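Local coordinates for putative major capsid protein (Cafeteriavirus-dependent mavirus, PDB 6G43), which probably forms the protein shell of the virus particle as its major capsid protein, assembling as a trimer of identical subunits, at residues T41-Q46 with M268-W273; L75-T80 with F200-A205; P221-N226 with K284-N289. All blocks are in the same frame, centred on the assembly; numbering follows the deposited sequence.

Contact 1. Residues T41-Q46 with M268-W273; sequences TFQTIQ and MLVQNW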
loop_
_atom_site.group_PDB
_atom_site.type_symbol
_atom_site.label_atom_id
_atom_site.label_comp_id
_atom_site.label_asym_id
_atom_site.label_seq_id
_atom_site.Cartn_x
_atom_site.Cartn_y
_atom_site.Cartn_z
ATOM N N THR A 41 27.224 17.069 -3.545
ATOM C CA THR A 41 28.308 16.269 -4.097
ATOM C C THR A 41 28.051 15.747 -5.522
ATOM O O THR A 41 28.872 15.000 -6.060
ATOM C CB THR A 41 28.550 15.070 -3.160
ATOM O OG1 THR A 41 27.314 14.377 -2.936
ATOM C CG2 THR A 41 29.114 15.552 -1.815
ATOM N N PHE A 42 26.933 16.144 -6.132
ATOM C CA PHE A 42 26.575 15.676 -7.467
ATOM C C PHE A 42 27.419 16.378 -8.528
ATOM O O PHE A 42 27.701 17.571 -8.409
ATOM C CB PHE A 42 25.086 15.914 -7.742
ATOM C CG PHE A 42 24.175 14.954 -7.028
ATOM C CD1 PHE A 42 23.719 15.230 -5.743
ATOM C CD2 PHE A 42 23.772 13.770 -7.640
ATOM C CE1 PHE A 42 22.879 14.345 -5.082
ATOM C CE2 PHE A 42 22.929 12.879 -6.986
ATOM C CZ PHE A 42 22.484 13.165 -5.703
ATOM N N GLN A 43 27.829 15.631 -9.549
ATOM C CA GLN A 43 28.474 16.215 -10.728
ATOM C C GLN A 43 28.002 15.544 -12.015
ATOM O O GLN A 43 27.656 14.359 -12.030
ATOM C CB GLN A 43 30.012 16.208 -10.629
ATOM C CG GLN A 43 30.646 15.075 -9.840
ATOM C CD GLN A 43 32.156 15.230 -9.743
ATOM O OE1 GLN A 43 32.654 15.967 -8.898
ATOM N NE2 GLN A 43 32.888 14.538 -10.608
ATOM N N THR A 44 27.995 16.339 -13.082
ATOM C CA THR A 44 27.503 15.936 -14.390
ATOM C C THR A 44 28.696 15.637 -15.295
ATOM O O THR A 44 29.529 16.512 -15.542
ATOM C CB THR A 44 26.647 17.061 -15.007
ATOM O OG1 THR A 44 25.592 17.410 -14.098
ATOM C CG2 THR A 44 26.040 16.635 -16.335
ATOM N N ILE A 45 28.767 14.397 -15.776
ATOM C CA ILE A 45 29.842 13.941 -16.653
ATOM C C ILE A 45 29.315 13.891 -18.086
ATOM O O ILE A 45 28.361 13.162 -18.374
ATOM C CB ILE A 45 30.361 12.549 -16.227
ATOM C CG1 ILE A 45 30.886 12.596 -14.783
ATOM C CG2 ILE A 45 31.463 12.066 -17.170
ATOM C CD1 ILE A 45 30.950 11.247 -14.102
ATOM N N GLN A 46 29.929 14.680 -18.969
ATOM C CA GLN A 46 29.597 14.674 -20.392
ATOM C C GLN A 46 30.312 13.512 -21.080
ATOM O O GLN A 46 31.372 13.086 -20.614
ATOM C CB GLN A 46 30.030 15.990 -21.048
ATOM C CG GLN A 46 29.388 17.241 -20.463
ATOM C CD GLN A 46 27.873 17.271 -20.620
ATOM O OE1 GLN A 46 27.327 16.759 -21.600
ATOM N NE2 GLN A 46 27.185 17.876 -19.651
HETATM N N MSE A 268 25.817 11.625 -17.668
HETATM C CA MSE A 268 25.799 10.736 -16.506
HETATM C C MSE A 268 25.854 11.570 -15.252
HETATM O O MSE A 268 26.716 12.445 -15.127
HETATM C CB MSE A 268 26.986 9.781 -16.564
HETATM C CG MSE A 268 26.956 8.776 -15.414
HETATM SE SE MSE A 268 28.104 7.231 -15.811
HETATM C CE MSE A 268 29.822 8.185 -15.932
ATOM N N LEU A 269 24.934 11.305 -14.321
ATOM C CA LEU A 269 24.897 11.968 -13.012
ATOM C C LEU A 269 25.454 11.033 -11.940
ATOM O O LEU A 269 24.944 9.925 -11.756
ATOM C CB LEU A 269 23.462 12.361 -12.654
ATOM C CG LEU A 269 23.234 13.113 -11.335
ATOM C CD1 LEU A 269 23.926 14.470 -11.324
ATOM C CD2 LEU A 269 21.746 13.284 -11.083
ATOM N N VAL A 270 26.495 11.490 -11.242
ATOM C CA VAL A 270 27.118 10.740 -10.147
ATOM C C VAL A 270 27.191 11.591 -8.880
ATOM O O VAL A 270 27.160 12.818 -8.955
ATOM C CB VAL A 270 28.551 10.277 -10.513
ATOM C CG1 VAL A 270 28.540 9.426 -11.776
ATOM C CG2 VAL A 270 29.498 11.461 -10.687
ATOM N N GLN A 271 27.287 10.925 -7.730
ATOM C CA GLN A 271 27.661 11.558 -6.462
ATOM C C GLN A 271 29.118 11.226 -6.185
ATOM O O GLN A 271 29.506 10.066 -6.301
ATOM C CB GLN A 271 26.819 11.011 -5.313
ATOM C CG GLN A 271 25.356 11.394 -5.354
ATOM C CD GLN A 271 24.584 10.807 -4.187
ATOM O OE1 GLN A 271 24.310 9.608 -4.159
ATOM N NE2 GLN A 271 24.228 11.646 -3.218
ATOM N N ASN A 272 29.915 12.227 -5.814
ATOM C CA ASN A 272 31.316 12.011 -5.428
ATOM C C ASN A 272 31.650 12.792 -4.162
ATOM O O ASN A 272 31.528 14.014 -4.144
ATOM C CB ASN A 272 32.266 12.418 -6.556
ATOM C CG ASN A 272 33.705 12.013 -6.277
ATOM O OD1 ASN A 272 34.542 12.850 -5.940
ATOM N ND2 ASN A 272 33.993 10.723 -6.397
ATOM N N TRP A 273 32.091 12.086 -3.121
ATOM C CA TRP A 273 32.354 12.698 -1.814
ATOM C C TRP A 273 33.465 11.992 -1.039
ATOM O O TRP A 273 33.759 10.819 -1.282
ATOM C CB TRP A 273 31.063 12.740 -0.983
ATOM C CG TRP A 273 30.592 11.415 -0.429
ATOM C CD1 TRP A 273 30.765 10.951 0.843
ATOM C CD2 TRP A 273 29.849 10.406 -1.125
ATOM N NE1 TRP A 273 30.184 9.714 0.983
ATOM C CE2 TRP A 273 29.616 9.354 -0.210
ATOM C CE3 TRP A 273 29.361 10.286 -2.434
ATOM C CZ2 TRP A 273 28.918 8.192 -0.564
ATOM C CZ3 TRP A 273 28.663 9.129 -2.786
ATOM C CH2 TRP A 273 28.449 8.098 -1.852
#

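Contact 2. Residues L75-T80 with F200-A205; sequences LRVSFT and FVVDEA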
loop_
_atom_site.group_PDB
_atom_site.type_symbol
_atom_site.label_atom_id
_atom_site.label_comp_id
_atom_site.label_asym_id
_atom_site.label_seq_id
_atom_site.Cartn_x
_atom_site.Cartn_y
_atom_site.Cartn_z
ATOM N N LEU A 75 21.736 7.894 -15.685
ATOM C CA LEU A 75 21.834 8.466 -17.025
ATOM C C LEU A 75 20.652 9.394 -17.255
ATOM O O LEU A 75 19.504 9.007 -17.018
ATOM C CB LEU A 75 21.819 7.364 -18.084
ATOM C CG LEU A 75 23.021 6.427 -18.140
ATOM C CD1 LEU A 75 22.760 5.325 -19.155
ATOM C CD2 LEU A 75 24.297 7.182 -18.482
ATOM N N ARG A 76 20.940 10.608 -17.722
ATOM C CA ARG A 76 19.921 11.617 -17.992
ATOM C C ARG A 76 19.868 11.923 -19.488
ATOM O O ARG A 76 20.767 12.572 -20.023
ATOM C CB ARG A 76 20.208 12.889 -17.189
ATOM C CG ARG A 76 20.171 12.665 -15.685
ATOM C CD ARG A 76 20.164 13.972 -14.911
ATOM N NE ARG A 76 21.411 14.713 -15.087
ATOM C CZ ARG A 76 21.652 15.939 -14.617
ATOM N NH1 ARG A 76 20.730 16.606 -13.921
ATOM N NH2 ARG A 76 22.835 16.507 -14.850
ATOM N N VAL A 77 18.818 11.440 -20.156
ATOM C CA VAL A 77 18.614 11.685 -21.589
ATOM C C VAL A 77 17.554 12.764 -21.802
ATOM O O VAL A 77 16.575 12.823 -21.061
ATOM C CB VAL A 77 18.235 10.394 -22.366
ATOM C CG1 VAL A 77 19.263 9.304 -22.111
ATOM C CG2 VAL A 77 16.833 9.890 -22.029
ATOM N N SER A 78 17.767 13.616 -22.806
ATOM C CA SER A 78 16.769 14.607 -23.227
ATOM C C SER A 78 16.683 14.621 -24.748
ATOM O O SER A 78 17.708 14.544 -25.424
ATOM C CB SER A 78 17.112 15.999 -22.693
ATOM O OG SER A 78 18.409 16.398 -23.090
ATOM N N PHE A 79 15.461 14.715 -25.274
ATOM C CA PHE A 79 15.213 14.606 -26.714
ATOM C C PHE A 79 13.818 15.100 -27.091
ATOM O O PHE A 79 12.943 15.236 -26.232
ATOM C CB PHE A 79 15.375 13.149 -27.179
ATOM C CG PHE A 79 14.445 12.178 -26.495
ATOM C CD1 PHE A 79 13.180 11.916 -27.015
ATOM C CD2 PHE A 79 14.831 11.523 -25.328
ATOM C CE1 PHE A 79 12.321 11.025 -26.385
ATOM C CE2 PHE A 79 13.975 10.630 -24.695
ATOM C CZ PHE A 79 12.719 10.380 -25.222
ATOM N N THR A 80 13.631 15.353 -28.386
ATOM C CA THR A 80 12.322 15.664 -28.962
ATOM C C THR A 80 11.840 14.479 -29.801
ATOM O O THR A 80 12.605 13.921 -30.590
ATOM C CB THR A 80 12.381 16.925 -29.845
ATOM O OG1 THR A 80 12.797 18.046 -29.055
ATOM C CG2 THR A 80 11.014 17.235 -30.458
ATOM N N PHE A 200 11.146 15.573 -23.994
ATOM C CA PHE A 200 11.220 14.691 -22.824
ATOM C C PHE A 200 12.569 14.849 -22.136
ATOM O O PHE A 200 13.558 15.189 -22.781
ATOM C CB PHE A 200 11.072 13.223 -23.237
ATOM C CG PHE A 200 9.705 12.855 -23.736
ATOM C CD1 PHE A 200 8.732 12.383 -22.859
ATOM C CD2 PHE A 200 9.394 12.946 -25.090
ATOM C CE1 PHE A 200 7.471 12.025 -23.319
ATOM C CE2 PHE A 200 8.135 12.590 -25.557
ATOM C CZ PHE A 200 7.171 12.129 -24.671
ATOM N N VAL A 201 12.591 14.600 -20.826
ATOM C CA VAL A 201 13.824 14.444 -20.058
ATOM C C VAL A 201 13.603 13.271 -19.106
ATOM O O VAL A 201 12.651 13.284 -18.330
ATOM C CB VAL A 201 14.185 15.711 -19.248
ATOM C CG1 VAL A 201 15.479 15.506 -18.466
ATOM C CG2 VAL A 201 14.329 16.921 -20.165
ATOM N N VAL A 202 14.475 12.266 -19.172
ATOM C CA VAL A 202 14.369 11.080 -18.317
ATOM C C VAL A 202 15.663 10.888 -17.525
ATOM O O VAL A 202 16.729 10.704 -18.109
ATOM C CB VAL A 202 14.085 9.801 -19.133
ATOM C CG1 VAL A 202 13.894 8.609 -18.205
ATOM C CG2 VAL A 202 12.852 9.977 -20.011
ATOM N N ASP A 203 15.538 10.918 -16.199
ATOM C CA ASP A 203 16.641 10.715 -15.267
ATOM C C ASP A 203 16.492 9.314 -14.661
ATOM O O ASP A 203 15.720 9.120 -13.723
ATOM C CB ASP A 203 16.585 11.814 -14.190
ATOM C CG ASP A 203 17.759 11.778 -13.221
ATOM O OD1 ASP A 203 18.554 10.813 -13.237
ATOM O OD2 ASP A 203 17.884 12.735 -12.426
ATOM N N GLU A 204 17.244 8.352 -15.202
ATOM C CA GLU A 204 17.107 6.932 -14.853
ATOM C C GLU A 204 18.439 6.318 -14.423
ATOM O O GLU A 204 19.474 6.577 -15.042
ATOM C CB GLU A 204 16.554 6.162 -16.055
ATOM C CG GLU A 204 16.173 4.711 -15.768
ATOM C CD GLU A 204 15.300 4.097 -16.856
ATOM O OE1 GLU A 204 14.337 4.759 -17.291
ATOM O OE2 GLU A 204 15.572 2.951 -17.280
ATOM N N ALA A 205 18.394 5.492 -13.374
ATOM C CA ALA A 205 19.561 4.742 -12.906
ATOM C C ALA A 205 19.998 3.721 -13.950
ATOM O O ALA A 205 19.154 3.079 -14.579
ATOM C CB ALA A 205 19.246 4.041 -11.595
#

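Contact 3. Residues P221-N226 with K284-N289; sequences PFRNLN and KTIIYN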
loop_
_atom_site.group_PDB
_atom_site.type_symbol
_atom_site.label_atom_id
_atom_site.label_comp_id
_atom_site.label_asym_id
_atom_site.label_seq_id
_atom_site.Cartn_x
_atom_site.Cartn_y
_atom_site.Cartn_z
ATOM N N PRO A 221 28.622 2.659 -1.886
ATOM C CA PRO A 221 29.423 3.342 -2.904
ATOM C C PRO A 221 30.687 2.588 -3.319
ATOM O O PRO A 221 31.146 1.690 -2.606
ATOM C CB PRO A 221 29.796 4.664 -2.224
ATOM C CG PRO A 221 29.814 4.342 -0.774
ATOM C CD PRO A 221 28.727 3.327 -0.573
ATOM N N PHE A 222 31.217 2.960 -4.483
ATOM C CA PHE A 222 32.510 2.486 -4.962
ATOM C C PHE A 222 33.583 3.460 -4.511
ATOM O O PHE A 222 33.283 4.618 -4.229
ATOM C CB PHE A 222 32.501 2.375 -6.483
ATOM C CG PHE A 222 31.525 1.365 -6.996
ATOM C CD1 PHE A 222 31.850 0.016 -7.002
ATOM C CD2 PHE A 222 30.269 1.757 -7.448
ATOM C CE1 PHE A 222 30.945 -0.927 -7.461
ATOM C CE2 PHE A 222 29.359 0.821 -7.908
ATOM C CZ PHE A 222 29.700 -0.523 -7.916
ATOM N N ARG A 223 34.826 2.992 -4.455
ATOM C CA ARG A 223 35.933 3.808 -3.942
ATOM C C ARG A 223 37.130 3.885 -4.887
ATOM O O ARG A 223 37.535 2.887 -5.484
ATOM C CB ARG A 223 36.406 3.289 -2.582
ATOM C CG ARG A 223 36.761 1.816 -2.583
ATOM C CD ARG A 223 37.953 1.510 -1.707
ATOM N NE ARG A 223 38.188 0.071 -1.732
ATOM C CZ ARG A 223 38.674 -0.655 -0.731
ATOM N NH1 ARG A 223 39.017 -0.109 0.436
ATOM N NH2 ARG A 223 38.818 -1.962 -0.906
ATOM N N ASN A 224 37.673 5.096 -5.007
ATOM C CA ASN A 224 38.979 5.353 -5.610
ATOM C C ASN A 224 39.102 4.803 -7.032
ATOM O O ASN A 224 39.910 3.913 -7.313
ATOM C CB ASN A 224 40.088 4.819 -4.689
ATOM C CG ASN A 224 41.443 5.441 -4.976
ATOM O OD1 ASN A 224 41.538 6.567 -5.470
ATOM N ND2 ASN A 224 42.501 4.716 -4.652
ATOM N N LEU A 225 38.275 5.347 -7.920
ATOM C CA LEU A 225 38.263 4.952 -9.327
ATOM C C LEU A 225 39.281 5.769 -10.130
ATOM O O LEU A 225 38.995 6.882 -10.579
ATOM C CB LEU A 225 36.851 5.092 -9.906
ATOM C CG LEU A 225 35.748 4.338 -9.147
ATOM C CD1 LEU A 225 34.392 4.567 -9.794
ATOM C CD2 LEU A 225 36.041 2.847 -9.062
ATOM N N ASN A 226 40.475 5.197 -10.290
ATOM C CA ASN A 226 41.558 5.810 -11.068
ATOM C C ASN A 226 41.181 5.790 -12.549
ATOM O O ASN A 226 41.397 6.761 -13.271
ATOM C CB ASN A 226 42.884 5.054 -10.860
ATOM C CG ASN A 226 43.636 5.465 -9.588
ATOM O OD1 ASN A 226 44.866 5.513 -9.596
ATOM N ND2 ASN A 226 42.924 5.741 -8.496
ATOM N N LYS A 284 39.839 -3.506 3.771
ATOM C CA LYS A 284 40.736 -3.868 2.671
ATOM C C LYS A 284 39.984 -4.347 1.433
ATOM O O LYS A 284 40.302 -3.935 0.317
ATOM C CB LYS A 284 41.714 -4.961 3.114
ATOM C CG LYS A 284 42.711 -4.531 4.180
ATOM C CD LYS A 284 43.726 -5.633 4.448
ATOM C CE LYS A 284 44.657 -5.288 5.601
ATOM N NZ LYS A 284 45.356 -3.987 5.411
ATOM N N THR A 285 38.988 -5.208 1.643
ATOM C CA THR A 285 38.205 -5.797 0.562
ATOM C C THR A 285 36.715 -5.559 0.800
ATOM O O THR A 285 36.161 -6.013 1.804
ATOM C CB THR A 285 38.473 -7.309 0.450
ATOM O OG1 THR A 285 39.886 -7.542 0.446
ATOM C CG2 THR A 285 37.868 -7.876 -0.832
ATOM N N ILE A 286 36.083 -4.839 -0.127
ATOM C CA ILE A 286 34.642 -4.569 -0.093
ATOM C C ILE A 286 33.958 -5.476 -1.111
ATOM O O ILE A 286 34.458 -5.653 -2.223
ATOM C CB ILE A 286 34.324 -3.091 -0.423
ATOM C CG1 ILE A 286 35.066 -2.149 0.535
ATOM C CG2 ILE A 286 32.820 -2.824 -0.340
ATOM C CD1 ILE A 286 35.067 -0.702 0.092
ATOM N N ILE A 287 32.810 -6.030 -0.722
ATOM C CA ILE A 287 32.025 -6.938 -1.564
ATOM C C ILE A 287 30.755 -6.227 -2.049
ATOM O O ILE A 287 30.154 -5.438 -1.315
ATOM C CB ILE A 287 31.666 -8.238 -0.804
ATOM C CG1 ILE A 287 32.943 -8.922 -0.284
ATOM C CG2 ILE A 287 30.885 -9.191 -1.705
ATOM C CD1 ILE A 287 32.712 -10.077 0.669
ATOM N N TYR A 288 30.359 -6.522 -3.289
ATOM C CA TYR A 288 29.159 -5.955 -3.910
ATOM C C TYR A 288 28.328 -7.071 -4.535
ATOM O O TYR A 288 28.872 -7.949 -5.205
ATOM C CB TYR A 288 29.538 -4.946 -4.997
ATOM C CG TYR A 288 30.342 -3.768 -4.502
ATOM C CD1 TYR A 288 31.723 -3.861 -4.346
ATOM C CD2 TYR A 288 29.728 -2.552 -4.194
ATOM C CE1 TYR A 288 32.468 -2.784 -3.892
ATOM C CE2 TYR A 288 30.469 -1.467 -3.739
ATOM C CZ TYR A 288 31.839 -1.591 -3.589
ATOM O OH TYR A 288 32.591 -0.532 -3.140
ATOM N N ASN A 289 27.014 -7.030 -4.311
ATOM C CA ASN A 289 26.079 -7.959 -4.936
ATOM C C ASN A 289 25.819 -7.484 -6.366
ATOM O O ASN A 289 25.235 -6.418 -6.570
ATOM C CB ASN A 289 24.773 -8.019 -4.132
ATOM C CG ASN A 289 23.869 -9.178 -4.543
ATOM O OD1 ASN A 289 24.013 -9.761 -5.620
ATOM N ND2 ASN A 289 22.925 -9.515 -3.672
HETATM O O HOH W 1 34.859 0.037 -4.546
#

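Contact 1. Residues T41-Q46 with M268-W273
Phe42 to Ile45 run antiparallel to Met268 to Trp273, the short axes 4.8 Å apart at closest and 140° between directions, with Gln43–Val270 and Ile45–Met268 as hydrogen-bonded pairs. Their four backbone bonds are nearly straight; Ile45 N to Met268 O, for instance, measures 2.9 Å. A fifth, Asn272 N to Thr41 O (3.0 Å), continues the pattern one residue beyond the strand, its donor above the carbonyl plane.

On one face Gln271 CG lies anti to its carbonyl carbon (chi1 -68°), as does Phe42 CG, so the two side chains run side by side. Gln271 CG sits over the ring face, 3.5 Å from its centroid, a CH-pi contact, and the amide follows at 18° to the ring plane. Leu269 CD1 reaches Phe42 CD2 at 3.8 Å, and Leu373 of the second subunit packs on the same phenylalanine. On the other face Ile45 CD1 meets both Val270 CG2 and the selenomethionine methyl CE of Met268, each at 3.7 Å. Beta-branched Ile45 and Val270 suit strand conformation; Met268 brings a flexible chain.

The chemistry implies a strand held mainly by main-chain bonds, with a buried apolar patch packed towards strand 58-66 and a half-polar glutamine covering a ring near the subunit interface.

Contact 2. Residues L75-T80 with F200-A205
Leu75, Val77 and Phe79 each exchange two backbone hydrogen bonds with Glu204, Val202 and Phe200, so six N-H groups and six carbonyls are satisfied within this antiparallel pair. The shortest is Leu75 N to Glu204 O at 2.7 Å, though bent to 151° at the hydrogen; Val202 N to Val77 O (2.9 Å) is straighter. Between them, at the non-hydrogen-bonded pairs, Arg76 CA and Ser78 CA point C-H groups at Val202 O and Phe200 O.

Arg76 and Asp203 lie side by side on the side met by the second subunit, yet their charged ends do not pair: Arg76 NE and Asp203 OD2 stand 4.8 Å apart. Instead the arginine methylene CG passes Asp203 OD1 at 3.5 Å. Arg76 NE hydrogen-bonds to Asn267 OD1, and NH1 forms a salt bridge with Glu374 of the second subunit. Asp203 has its own partners, a salt bridge from OD1 to Arg74 and a hydrogen bond from OD2 to Gln377 of the second subunit.

Strands 68-84 and 196-205 belong to a large antiparallel sheet, consistent with the jelly-roll architecture of hexon-like capsid proteins. On the face opposite Arg76 and Asp203, valines and phenylalanines fill buried space: Val77 CG2 packs on Val202 CB, and Val202 on Val103 and Leu98. A chi1 of 59° carries the Phe79 ring across to Phe200, whose CB comes over its face, 4.1 Å from the centroid; the two ring planes, 26° apart, scarcely overlap. Glu204 is buried here, and its carboxylate oxygens both have hydrogen-bond partners, OE2 in Asn104 ND2 and OE1 in Ser143 OG.

Contact 3. Residues P221-N226 with K284-N289
Tyr288 donates its phenol hydrogen to Pro221 O, OH to O 2.7 Å, with the acceptor near the plane of the ring at its edge. This bond and its neighbours connect two different beta sheets of a protein whose C-terminal region belongs to the hexon clan, consistent with the double jelly-roll fold: strand 222-235 belongs to the sheet that contains strands 58-66 and 68-84, and strand 285-305 pairs with strand 464-483 in the other. A water completes the polar site: it donates to Tyr288 OH, also at 2.7 Å, and accepts from Arg223 N, so the hydroxyl both gives and receives. The second direct bond joins Arg223 NH2 to Lys284 O at 2.8 Å; the oxygen lies close to the guanidinium plane, whereas the nitrogen stands well above the carbonyl plane.

The short segments stay 9.6 Å apart at closest, too far for backbone pairing, and long side chains bridge the gap. Arg223 CG lies between its backbone N and carbonyl carbon (chi1 54°), and a bend at chi2 sends the guanidinium on to Lys284 O. Arginine suits this role because its several N-H groups can hold more than one carbonyl: NH2 also bonds to Ser482 O and NH1 to Pro283 O, which fixes the guanidinium against rotation.

Ile286 approaches from the opposite direction and sets CD1 over the guanidinium centre, 3.7 Å from Arg223 NE. Nearby, Phe222 and Tyr288 form an offset stack, centroids 4.6 Å apart and planes at 18°. Tyrosine fits because it is long enough to cross the gap and ends in a hydroxyl that can bond the far backbone, while Phe222 covers its ring face. Trp23 of the third subunit covers Pro221 and Ile286. Within the stack, Phe222 CE1 lies over the centre of the tyrosine ring, 3.8 Å from Tyr288 CD2.

Contacts 1 and 2 are pairings within one antiparallel sheet, where strands 258-273 and 68-84 are neighbours, and they touch through Leu269 and Arg76. Contact 2 is the more buried, with contact 1 nearer the surface; both reach the second subunit. Contact 3 is partly buried and differs in kind: it joins that sheet to another, replacing regular main-chain bonding with a tyrosine hydroxyl, a guanidinium, a water and stacked rings. Contacts 1 and 3 meet where Trp273 CH2 packs on Pro221 CB, and each also reaches the third subunit. Contacts 2 and 3 do not touch, their nearest atoms lying about 11 Å apart, although strands 68-84 and 222-235 are paired.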